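Local coordinates for hypothetical protein PH0495 (Pyrococcus horikoshii, PDB 1X3L), which phosphorylates D-glycerate to 2-phosphoglycerate at the expense of ATP, with magnesium as cofactor, and accepts other nucleotides or pyrophosphate as phosphate donors, at residues G189-I194 against V260-I265. Residues are numbered along the deposited sequence; the frame is centred on the assembly and turned at random.
Sequences GIVLII and VHNFLI. With EDO (1,2-ethanediol), chain D.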
# COMPACT_ATOMS: atom_id res chain seq x y z
N GLY A 189 11.76 19.25 -3.08
CA GLY A 189 11.53 17.83 -2.90
C GLY A 189 10.19 17.38 -3.44
O GLY A 189 9.14 17.90 -3.05
N ILE A 190 10.21 16.42 -4.37
CA ILE A 190 8.97 15.89 -4.92
C ILE A 190 8.89 14.43 -4.47
O ILE A 190 9.64 13.58 -4.94
CB ILE A 190 8.96 15.98 -6.47
CG1 ILE A 190 8.96 17.46 -6.89
CG2 ILE A 190 7.74 15.27 -7.03
CD1 ILE A 190 8.95 17.69 -8.39
N VAL A 191 7.98 14.16 -3.53
CA VAL A 191 7.83 12.83 -2.98
C VAL A 191 6.66 12.07 -3.59
O VAL A 191 5.53 12.55 -3.58
CB VAL A 191 7.61 12.91 -1.44
CG1 VAL A 191 7.57 11.51 -0.84
CG2 VAL A 191 8.73 13.73 -0.81
N LEU A 192 6.95 10.90 -4.15
CA LEU A 192 5.93 10.07 -4.76
C LEU A 192 5.78 8.83 -3.87
O LEU A 192 6.74 8.09 -3.65
CB LEU A 192 6.33 9.67 -6.19
CG LEU A 192 6.70 10.85 -7.11
CD1 LEU A 192 6.94 10.33 -8.53
CD2 LEU A 192 5.59 11.90 -7.10
N ILE A 193 4.58 8.63 -3.36
CA ILE A 193 4.33 7.52 -2.45
C ILE A 193 3.26 6.53 -2.92
O ILE A 193 2.27 6.91 -3.54
CB ILE A 193 3.90 8.06 -1.07
CG1 ILE A 193 4.91 9.12 -0.60
CG2 ILE A 193 3.81 6.93 -0.05
CD1 ILE A 193 4.45 9.92 0.61
N ILE A 194 3.48 5.26 -2.62
CA ILE A 194 2.53 4.20 -2.94
C ILE A 194 2.09 3.67 -1.59
O ILE A 194 2.93 3.35 -0.75
CB ILE A 194 3.18 3.06 -3.76
CG1 ILE A 194 3.53 3.57 -5.16
CG2 ILE A 194 2.22 1.86 -3.85
CD1 ILE A 194 4.20 2.54 -6.04
N VAL A 260 9.07 20.94 0.09
CA VAL A 260 8.94 19.48 -0.03
C VAL A 260 7.46 19.14 -0.18
O VAL A 260 6.65 19.43 0.71
CB VAL A 260 9.52 18.75 1.21
CG1 VAL A 260 9.34 17.24 1.05
CG2 VAL A 260 10.99 19.09 1.36
N HIS A 261 7.11 18.52 -1.30
CA HIS A 261 5.73 18.17 -1.59
C HIS A 261 5.49 16.67 -1.65
O HIS A 261 6.19 15.94 -2.35
CB HIS A 261 5.34 18.80 -2.93
CG HIS A 261 5.71 20.24 -3.04
ND1 HIS A 261 4.89 21.26 -2.62
CD2 HIS A 261 6.85 20.84 -3.48
CE1 HIS A 261 5.49 22.42 -2.80
NE2 HIS A 261 6.68 22.19 -3.32
N ASN A 262 4.49 16.22 -0.91
CA ASN A 262 4.15 14.81 -0.86
C ASN A 262 2.95 14.50 -1.75
O ASN A 262 1.92 15.15 -1.67
CB ASN A 262 3.86 14.39 0.58
CG ASN A 262 5.11 14.38 1.44
OD1 ASN A 262 5.98 13.52 1.27
ND2 ASN A 262 5.22 15.34 2.35
N PHE A 263 3.12 13.49 -2.61
CA PHE A 263 2.08 13.06 -3.53
C PHE A 263 1.85 11.56 -3.36
O PHE A 263 2.79 10.77 -3.37
CB PHE A 263 2.49 13.32 -4.98
CG PHE A 263 2.77 14.77 -5.29
CD1 PHE A 263 1.74 15.62 -5.66
CD2 PHE A 263 4.07 15.27 -5.21
CE1 PHE A 263 1.99 16.97 -5.96
CE2 PHE A 263 4.34 16.61 -5.50
CZ PHE A 263 3.30 17.46 -5.88
N LEU A 264 0.59 11.17 -3.19
CA LEU A 264 0.24 9.76 -3.07
C LEU A 264 -0.16 9.42 -4.50
O LEU A 264 -1.17 9.93 -5.01
CB LEU A 264 -0.93 9.59 -2.10
CG LEU A 264 -1.44 8.16 -1.82
CD1 LEU A 264 -0.30 7.28 -1.32
CD2 LEU A 264 -2.56 8.22 -0.79
N ILE A 265 0.62 8.57 -5.17
CA ILE A 265 0.33 8.24 -6.57
C ILE A 265 -0.23 6.85 -6.87
O ILE A 265 -0.55 6.54 -8.02
CB ILE A 265 1.59 8.45 -7.43
CG1 ILE A 265 2.65 7.40 -7.08
CG2 ILE A 265 2.14 9.86 -7.18
CD1 ILE A 265 3.80 7.34 -8.06
C1 EDO D . 6.79 18.33 4.04
O1 EDO D . 6.43 19.64 3.56
C2 EDO D . 5.79 17.87 5.11
O2 EDO D . 4.47 17.82 4.56
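Gly189 through Ile193 pair in parallel register with Val260 through Leu264, joining the last two strands of a six-stranded parallel beta-sheet. Five backbone hydrogen bonds zip the pair; the first, from His261 N to Gly189 O, is 2.8 Å long and almost straight (176°). Strand 189-194 is interior, its other edge bonded to strand 124-129, which suits its run of branched aliphatic residues.

The tight packing lies on the face of Ile190, Leu192 and Phe263, where Val40 and helix 23-30 pack against it. Phe263 CG lies anti to its own carbonyl carbon (chi1 -59°), which sets it beside the backbone N that donates to Val191 O; that oxygen accordingly sits in the ring plane at its edge, while Ile190 CG2 comes obliquely to CE2 of the ring at 4.0 Å. Leu192 fills the next place, its CD2 4.0 Å from Phe263 CB and its CB 3.9 Å from Ile265 CD1.

Strand 260-265 is the sheet's outer strand; it admits the polar His261 and Asn262, and all its residues but Ile265 are partly exposed. An ethanediol, probably from the crystallisation liquor, places its O1 2.9 Å from Val260 O. The His261 ring packs edge-to-face with Phe45. On the face of Val191, Asn262 lies alongside the valine; its amide oxygen is hydrogen-bonded to Thr210 OG1, and this same OD1 rests 3.2 Å from Val191 CB.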